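PDB 2X7I: mevalonate kinase from Staphylococcus aureus, which probably catalyses the ATP-dependent phosphorylation of mevalonate to 5-phosphomevalonate, a step of isoprenoid biosynthesis. Local coordinates for residues A[5-18]-A[30-44]. Numbering follows the deposited sequence.
Sequences RKGYGESTGKIILI and IAVPFNAGKIKVLIE
Gly7, Gly9 and Ser11 each trade two backbone hydrogen bonds with Ile43, Val41 and Ile39, respectively, an antiparallel ladder in which Val41 N reaches Gly9 O over 2.9 Å with an N-H...O angle of 172°. Ile15 and Val32 resume it beyond the type I turn from Phe34 to Gly37, where strand 29-45 is broken. At this break Gly13 N makes weak bonds to Phe34 O and Gly37 O, while Gly13 O accepts two donors: Thr12 OG1, on a lone pair at 2.8 Å, and Phe34 N, which sits above the carbonyl plane.

The Phe34 ring carries one apolar contact. With CG of Phe34 anti to the backbone N (chi1 179°), Ile15 CD1 lies over one face of the ring, 4.1 Å from the ring centroid, in a CH-pi contact; Gly37 N stands over the opposite face. Farther along, Leu17 CD1 meets Val32 CG1 at 4.0 Å, and on the opposite face of the sheet from Val32, Ile16 CD1 abuts Ala31 CB at 3.5 Å.

On the face bearing Tyr8, Glu10 and Lys40, Tyr8 and Lys40 pass at a slant, Tyr8 OH lying 3.2 Å from Lys40 CG. Glu10 runs alongside Lys40, CG to CG 3.7 Å.

Helix 103-119 packs on Ile39 and Val41, and helix 145-153 on Ala31 and Pro33. Lys14 NZ turns away to Gly100 O and a salt bridge with Asp147. This antiparallel pair, interrupted by the Phe34-Gly37 turn, belongs to the mixed sheet of the N-terminal domain of the GHMP kinase fold.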
ATOM      1  N   ARG A   5      30.609   1.985  -1.279  1.00 77.92           N
ATOM      2  CA  ARG A   5      30.566   2.031   0.202  1.00 76.91           C
ATOM      3  C   ARG A   5      29.191   2.277   0.873  1.00 74.11           C
ATOM      4  O   ARG A   5      28.949   1.737   1.947  1.00 72.67           O
ATOM      5  CB  ARG A   5      31.565   3.067   0.735  1.00 79.16           C
ATOM      6  CG  ARG A   5      32.983   2.536   0.947  1.00 81.97           C
ATOM      7  CD  ARG A   5      33.847   3.521   1.746  1.00 85.03           C
ATOM      8  NE  ARG A   5      33.796   4.882   1.200  1.00 87.40           N
ATOM      9  CZ  ARG A   5      34.264   5.969   1.813  1.00 91.38           C
ATOM     10  NH1 ARG A   5      34.857   5.890   3.003  1.00 93.14           N
ATOM     11  NH2 ARG A   5      34.157   7.155   1.224  1.00 93.87           N
ATOM     12  N   LYS A   6      28.326   3.113   0.294  1.00 73.07           N
ATOM     13  CA  LYS A   6      27.052   3.458   0.955  1.00 71.33           C
ATOM     14  C   LYS A   6      25.901   3.781  -0.006  1.00 69.52           C
ATOM     15  O   LYS A   6      26.090   4.452  -1.020  1.00 70.59           O
ATOM     16  CB  LYS A   6      27.239   4.608   1.952  1.00 73.14           C
ATOM     17  CG  LYS A   6      26.011   4.848   2.857  1.00 72.94           C
ATOM     18  CD  LYS A   6      26.379   5.363   4.261  1.00 75.94           C
ATOM     19  CE  LYS A   6      26.508   6.882   4.319  1.00 79.30           C
ATOM     20  NZ  LYS A   6      25.171   7.555   4.239  1.00 79.38           N
ATOM     21  N   GLY A   7      24.706   3.305   0.342  1.00 66.83           N
ATOM     22  CA  GLY A   7      23.536   3.405  -0.529  1.00 65.01           C
ATOM     23  C   GLY A   7      22.220   3.493   0.219  1.00 62.93           C
ATOM     24  O   GLY A   7      21.968   2.746   1.160  1.00 61.57           O
ATOM     25  N   TYR A   8      21.370   4.404  -0.226  1.00 62.57           N
ATOM     26  CA  TYR A   8      20.114   4.688   0.443  1.00 61.54           C
ATOM     27  C   TYR A   8      18.951   4.627  -0.548  1.00 59.58           C
ATOM     28  O   TYR A   8      19.070   5.111  -1.672  1.00 59.97           O
ATOM     29  CB  TYR A   8      20.179   6.081   1.080  1.00 63.49           C
ATOM     30  CG  TYR A   8      18.907   6.448   1.787  1.00 64.65           C
ATOM     31  CD1 TYR A   8      18.018   7.364   1.230  1.00 67.12           C
ATOM     32  CD2 TYR A   8      18.562   5.837   2.987  1.00 65.90           C
ATOM     33  CE1 TYR A   8      16.825   7.687   1.869  1.00 67.88           C
ATOM     34  CE2 TYR A   8      17.380   6.151   3.638  1.00 67.24           C
ATOM     35  CZ  TYR A   8      16.514   7.081   3.075  1.00 68.26           C
ATOM     36  OH  TYR A   8      15.333   7.384   3.716  1.00 68.92           O
ATOM     37  N   GLY A   9      17.832   4.037  -0.130  1.00 57.30           N
ATOM     38  CA  GLY A   9      16.619   4.033  -0.949  1.00 56.06           C
ATOM     39  C   GLY A   9      15.340   4.179  -0.147  1.00 55.13           C
ATOM     40  O   GLY A   9      15.268   3.775   1.010  1.00 54.76           O
ATOM     41  N   GLU A  10      14.326   4.762  -0.774  1.00 54.95           N
ATOM     42  CA  GLU A  10      13.017   4.950  -0.157  1.00 54.30           C
ATOM     43  C   GLU A  10      11.917   4.490  -1.084  1.00 52.53           C
ATOM     44  O   GLU A  10      12.075   4.495  -2.310  1.00 51.93           O
ATOM     45  CB  GLU A  10      12.768   6.424   0.134  1.00 56.02           C
ATOM     46  CG  GLU A  10      12.948   6.812   1.564  1.00 58.64           C
ATOM     47  CD  GLU A  10      13.014   8.312   1.735  1.00 61.53           C
ATOM     48  OE1 GLU A  10      12.250   9.018   1.055  1.00 62.60           O
ATOM     49  OE2 GLU A  10      13.841   8.790   2.534  1.00 64.82           O
ATOM     50  N   SER A  11      10.781   4.152  -0.485  1.00 51.32           N
ATOM     51  CA  SER A  11       9.590   3.796  -1.243  1.00 49.93           C
ATOM     52  C   SER A  11       8.301   4.137  -0.503  1.00 49.36           C
ATOM     53  O   SER A  11       8.222   4.018   0.722  1.00 49.18           O
ATOM     54  CB  SER A  11       9.594   2.303  -1.553  1.00 48.75           C
ATOM     55  OG  SER A  11       8.526   1.989  -2.429  1.00 47.94           O
ATOM     56  N   THR A  12       7.281   4.527  -1.259  1.00 49.07           N
ATOM     57  CA  THR A  12       5.931   4.644  -0.707  1.00 48.76           C
ATOM     58  C   THR A  12       5.281   3.271  -0.729  1.00 47.75           C
ATOM     59  O   THR A  12       5.817   2.333  -1.319  1.00 46.89           O
ATOM     60  CB  THR A  12       5.020   5.589  -1.514  1.00 48.97           C
ATOM     61  OG1 THR A  12       4.575   4.918  -2.703  1.00 46.80           O
ATOM     62  CG2 THR A  12       5.733   6.877  -1.861  1.00 49.24           C
ATOM     63  N   GLY A  13       4.122   3.165  -0.086  1.00 47.87           N
ATOM     64  CA  GLY A  13       3.252   2.007  -0.266  1.00 47.27           C
ATOM     65  C   GLY A  13       2.273   2.258  -1.404  1.00 47.09           C
ATOM     66  O   GLY A  13       2.499   3.129  -2.245  1.00 47.71           O
ATOM     67  N   LYS A  14       1.174   1.508  -1.421  1.00 46.80           N
ATOM     68  CA  LYS A  14       0.074   1.779  -2.352  1.00 46.88           C
ATOM     69  C   LYS A  14      -1.271   1.353  -1.762  1.00 46.65           C
ATOM     70  O   LYS A  14      -1.325   0.507  -0.873  1.00 46.43           O
ATOM     71  CB  LYS A  14       0.339   1.101  -3.699  1.00 46.18           C
ATOM     72  CG  LYS A  14      -0.487  -0.118  -4.017  1.00 46.46           C
ATOM     73  CD  LYS A  14      -0.216  -1.313  -3.113  1.00 46.87           C
ATOM     74  CE  LYS A  14      -1.458  -2.196  -3.060  1.00 46.18           C
ATOM     75  NZ  LYS A  14      -1.258  -3.490  -2.377  1.00 46.38           N
ATOM     76  N   ILE A  15      -2.350   1.945  -2.261  1.00 46.77           N
ATOM     77  CA  ILE A  15      -3.698   1.530  -1.870  1.00 46.71           C
ATOM     78  C   ILE A  15      -4.518   1.192  -3.099  1.00 46.04           C
ATOM     79  O   ILE A  15      -4.468   1.896  -4.100  1.00 45.49           O
ATOM     80  CB  ILE A  15      -4.436   2.619  -1.046  1.00 48.00           C
ATOM     81  CG1 ILE A  15      -3.594   3.014   0.172  1.00 48.86           C
ATOM     82  CG2 ILE A  15      -5.827   2.120  -0.618  1.00 48.13           C
ATOM     83  CD1 ILE A  15      -4.391   3.316   1.427  1.00 50.64           C
ATOM     84  N   ILE A  16      -5.247   0.081  -3.022  1.00 46.27           N
ATOM     85  CA  ILE A  16      -6.267  -0.239  -4.002  1.00 46.13           C
ATOM     86  C   ILE A  16      -7.512   0.471  -3.500  1.00 47.11           C
ATOM     87  O   ILE A  16      -8.144   0.023  -2.543  1.00 47.59           O
ATOM     88  CB  ILE A  16      -6.526  -1.763  -4.104  1.00 46.02           C
ATOM     89  CG1 ILE A  16      -5.242  -2.537  -4.452  1.00 44.80           C
ATOM     90  CG2 ILE A  16      -7.592  -2.048  -5.143  1.00 46.12           C
ATOM     91  CD1 ILE A  16      -4.585  -2.117  -5.759  1.00 43.63           C
ATOM     92  N   LEU A  17      -7.832   1.610  -4.109  1.00 47.60           N
ATOM     93  CA  LEU A  17      -9.008   2.380  -3.718  1.00 48.53           C
ATOM     94  C   LEU A  17     -10.279   1.566  -3.921  1.00 48.72           C
ATOM     95  O   LEU A  17     -11.148   1.527  -3.049  1.00 49.18           O
ATOM     96  CB  LEU A  17      -9.102   3.659  -4.539  1.00 48.87           C
ATOM     97  CG  LEU A  17      -8.122   4.785  -4.200  1.00 49.76           C
ATOM     98  CD1 LEU A  17      -8.470   5.990  -5.060  1.00 50.24           C
ATOM     99  CD2 LEU A  17      -8.157   5.157  -2.731  1.00 49.36           C
ATOM    100  N   ILE A  18     -10.373   0.928  -5.087  1.00 48.30           N
ATOM    101  CA  ILE A  18     -11.498   0.069  -5.445  1.00 48.68           C
ATOM    102  C   ILE A  18     -10.909  -1.088  -6.220  1.00 48.00           C
ATOM    103  O   ILE A  18     -10.045  -0.885  -7.078  1.00 47.00           O
ATOM    104  CB  ILE A  18     -12.505   0.771  -6.362  1.00 49.23           C
ATOM    105  CG1 ILE A  18     -12.882   2.144  -5.831  1.00 51.90           C
ATOM    106  CG2 ILE A  18     -13.769  -0.061  -6.530  1.00 49.24           C
ATOM    107  CD1 ILE A  18     -13.305   3.103  -6.937  1.00 54.26           C
ATOM    108  N   ILE A  30      -8.426   0.202  -9.136  1.00 46.42           N
ATOM    109  CA  ILE A  30      -7.728   1.474  -9.162  1.00 46.55           C
ATOM    110  C   ILE A  30      -6.751   1.553  -7.989  1.00 46.10           C
ATOM    111  O   ILE A  30      -7.158   1.628  -6.831  1.00 46.18           O
ATOM    112  CB  ILE A  30      -8.703   2.662  -9.121  1.00 47.21           C
ATOM    113  CG1 ILE A  30      -9.548   2.675 -10.401  1.00 47.60           C
ATOM    114  CG2 ILE A  30      -7.927   3.971  -8.936  1.00 47.93           C
ATOM    115  CD1 ILE A  30      -9.885   4.046 -10.921  1.00 49.66           C
ATOM    116  N   ALA A  31      -5.459   1.533  -8.309  1.00 45.44           N
ATOM    117  CA  ALA A  31      -4.403   1.647  -7.314  1.00 44.75           C
ATOM    118  C   ALA A  31      -3.802   3.049  -7.387  1.00 45.27           C
ATOM    119  O   ALA A  31      -3.715   3.632  -8.470  1.00 45.90           O
ATOM    120  CB  ALA A  31      -3.346   0.614  -7.566  1.00 43.78           C
ATOM    121  N   VAL A  32      -3.403   3.589  -6.237  1.00 45.16           N
ATOM    122  CA  VAL A  32      -2.730   4.885  -6.174  1.00 46.01           C
ATOM    123  C   VAL A  32      -1.589   4.803  -5.174  1.00 46.28           C
ATOM    124  O   VAL A  32      -1.640   3.975  -4.257  1.00 46.41           O
ATOM    125  CB  VAL A  32      -3.685   6.040  -5.728  1.00 46.42           C
ATOM    126  CG1 VAL A  32      -4.820   6.201  -6.706  1.00 46.46           C
ATOM    127  CG2 VAL A  32      -4.209   5.800  -4.309  1.00 46.31           C
ATOM    128  N   PRO A  33      -0.573   5.671  -5.324  1.00 47.19           N
ATOM    129  CA  PRO A  33       0.507   5.722  -4.347  1.00 47.79           C
ATOM    130  C   PRO A  33      -0.017   6.039  -2.954  1.00 48.44           C
ATOM    131  O   PRO A  33      -0.939   6.830  -2.820  1.00 48.99           O
ATOM    132  CB  PRO A  33       1.393   6.873  -4.849  1.00 48.79           C
ATOM    133  CG  PRO A  33       1.030   7.083  -6.249  1.00 48.49           C
ATOM    134  CD  PRO A  33      -0.395   6.676  -6.389  1.00 48.17           C
ATOM    135  N   PHE A  34       0.557   5.407  -1.937  1.00 48.36           N
ATOM    136  CA  PHE A  34       0.212   5.696  -0.546  1.00 49.12           C
ATOM    137  C   PHE A  34       1.393   6.444   0.074  1.00 50.09           C
ATOM    138  O   PHE A  34       2.283   5.850   0.675  1.00 49.51           O
ATOM    139  CB  PHE A  34      -0.098   4.383   0.182  1.00 48.28           C
ATOM    140  CG  PHE A  34      -0.456   4.535   1.644  1.00 49.05           C
ATOM    141  CD1 PHE A  34      -1.269   5.555   2.086  1.00 50.66           C
ATOM    142  CD2 PHE A  34       0.002   3.604   2.574  1.00 49.31           C
ATOM    143  CE1 PHE A  34      -1.606   5.666   3.420  1.00 51.89           C
ATOM    144  CE2 PHE A  34      -0.338   3.704   3.906  1.00 50.72           C
ATOM    145  CZ  PHE A  34      -1.143   4.741   4.331  1.00 51.54           C
ATOM    146  N   ASN A  35       1.382   7.758  -0.093  1.00 51.85           N
ATOM    147  CA  ASN A  35       2.507   8.621   0.292  1.00 53.71           C
ATOM    148  C   ASN A  35       2.750   8.699   1.795  1.00 54.73           C
ATOM    149  O   ASN A  35       3.833   9.085   2.217  1.00 55.71           O
ATOM    150  CB  ASN A  35       2.304  10.037  -0.246  1.00 54.95           C
ATOM    151  CG  ASN A  35       2.216  10.080  -1.757  1.00 55.56           C
ATOM    152  OD1 ASN A  35       3.126   9.632  -2.457  1.00 56.82           O
ATOM    153  ND2 ASN A  35       1.122  10.630  -2.273  1.00 56.19           N
ATOM    154  N   ALA A  36       1.742   8.361   2.594  1.00 54.93           N
ATOM    155  CA  ALA A  36       1.887   8.348   4.046  1.00 56.46           C
ATOM    156  C   ALA A  36       2.737   7.158   4.530  1.00 56.20           C
ATOM    157  O   ALA A  36       3.343   7.214   5.601  1.00 56.75           O
ATOM    158  CB  ALA A  36       0.516   8.332   4.714  1.00 56.63           C
ATOM    159  N   GLY A  37       2.779   6.093   3.738  1.00 55.60           N
ATOM    160  CA  GLY A  37       3.564   4.901   4.076  1.00 55.74           C
ATOM    161  C   GLY A  37       4.951   5.011   3.479  1.00 56.35           C
ATOM    162  O   GLY A  37       5.090   5.309   2.300  1.00 56.77           O
ATOM    163  N   LYS A  38       5.975   4.798   4.299  1.00 57.41           N
ATOM    164  CA  LYS A  38       7.364   4.932   3.867  1.00 57.87           C
ATOM    165  C   LYS A  38       8.200   3.750   4.341  1.00 56.61           C
ATOM    166  O   LYS A  38       8.184   3.398   5.516  1.00 56.58           O
ATOM    167  CB  LYS A  38       7.976   6.232   4.391  1.00 59.87           C
ATOM    168  CG  LYS A  38       7.424   7.510   3.717  1.00 63.81           C
ATOM    169  CD  LYS A  38       7.914   7.666   2.251  1.00 64.70           C
ATOM    170  CE  LYS A  38       6.857   8.293   1.346  1.00 64.82           C
ATOM    171  NZ  LYS A  38       6.591   9.738   1.652  1.00 66.87           N
ATOM    172  N   ILE A  39       8.925   3.148   3.405  1.00 55.30           N
ATOM    173  CA  ILE A  39       9.942   2.170   3.716  1.00 54.47           C
ATOM    174  C   ILE A  39      11.290   2.751   3.302  1.00 55.20           C
ATOM    175  O   ILE A  39      11.440   3.202   2.166  1.00 55.79           O
ATOM    176  CB  ILE A  39       9.674   0.846   2.991  1.00 52.91           C
ATOM    177  CG1 ILE A  39       8.354   0.248   3.496  1.00 52.35           C
ATOM    178  CG2 ILE A  39      10.836  -0.112   3.180  1.00 52.22           C
ATOM    179  CD1 ILE A  39       8.338  -1.271   3.596  1.00 52.20           C
ATOM    180  N   LYS A  40      12.249   2.749   4.232  1.00 55.27           N
ATOM    181  CA  LYS A  40      13.606   3.230   3.987  1.00 55.71           C
ATOM    182  C   LYS A  40      14.605   2.081   4.151  1.00 54.26           C
ATOM    183  O   LYS A  40      14.563   1.362   5.151  1.00 53.57           O
ATOM    184  CB  LYS A  40      13.974   4.329   4.989  1.00 57.61           C
ATOM    185  CG  LYS A  40      13.039   5.536   5.015  1.00 59.31           C
ATOM    186  CD  LYS A  40      13.416   6.478   6.145  1.00 61.56           C
ATOM    187  CE  LYS A  40      12.581   7.750   6.126  1.00 64.13           C
ATOM    188  NZ  LYS A  40      11.131   7.483   6.386  1.00 63.94           N
ATOM    189  N   VAL A  41      15.512   1.932   3.187  1.00 53.13           N
ATOM    190  CA  VAL A  41      16.597   0.958   3.287  1.00 52.21           C
ATOM    191  C   VAL A  41      17.954   1.664   3.214  1.00 53.67           C
ATOM    192  O   VAL A  41      18.177   2.513   2.352  1.00 54.35           O
ATOM    193  CB  VAL A  41      16.501  -0.136   2.181  1.00 51.02           C
ATOM    194  CG1 VAL A  41      17.741  -1.046   2.199  1.00 50.15           C
ATOM    195  CG2 VAL A  41      15.210  -0.950   2.345  1.00 48.01           C
ATOM    196  N   LEU A  42      18.846   1.308   4.133  1.00 54.15           N
ATOM    197  CA  LEU A  42      20.225   1.790   4.132  1.00 55.86           C
ATOM    198  C   LEU A  42      21.175   0.591   4.082  1.00 55.70           C
ATOM    199  O   LEU A  42      21.024  -0.353   4.851  1.00 54.55           O
ATOM    200  CB  LEU A  42      20.496   2.632   5.382  1.00 56.96           C
ATOM    201  CG  LEU A  42      21.938   3.101   5.597  1.00 59.82           C
ATOM    202  CD1 LEU A  42      22.405   4.043   4.484  1.00 61.28           C
ATOM    203  CD2 LEU A  42      22.086   3.771   6.967  1.00 61.31           C
ATOM    204  N   ILE A  43      22.146   0.645   3.173  1.00 56.87           N
ATOM    205  CA  ILE A  43      23.176  -0.383   3.039  1.00 57.39           C
ATOM    206  C   ILE A  43      24.526   0.281   3.254  1.00 60.26           C
ATOM    207  O   ILE A  43      24.900   1.163   2.483  1.00 61.41           O
ATOM    208  CB  ILE A  43      23.160  -1.037   1.632  1.00 56.62           C
ATOM    209  CG1 ILE A  43      21.731  -1.440   1.241  1.00 54.37           C
ATOM    210  CG2 ILE A  43      24.118  -2.229   1.593  1.00 56.08           C
ATOM    211  CD1 ILE A  43      21.625  -2.250  -0.046  1.00 53.33           C
ATOM    212  N   GLU A  44      25.244  -0.140   4.296  1.00 61.88           N
ATOM    213  CA  GLU A  44      26.538   0.444   4.659  1.00 65.09           C
ATOM    214  C   GLU A  44      27.673  -0.571   4.655  1.00 65.74           C
ATOM    215  O   GLU A  44      27.639  -1.534   5.420  1.00 64.64           O
ATOM    216  CB  GLU A  44      26.477   1.021   6.073  1.00 66.31           C
ATOM    217  CG  GLU A  44      25.521   2.179   6.261  1.00 68.23           C
ATOM    218  CD  GLU A  44      25.444   2.617   7.716  1.00 71.03           C
ATOM    219  OE1 GLU A  44      24.731   1.934   8.502  1.00 71.77           O
ATOM    220  OE2 GLU A  44      26.094   3.629   8.065  1.00 71.45           O
TER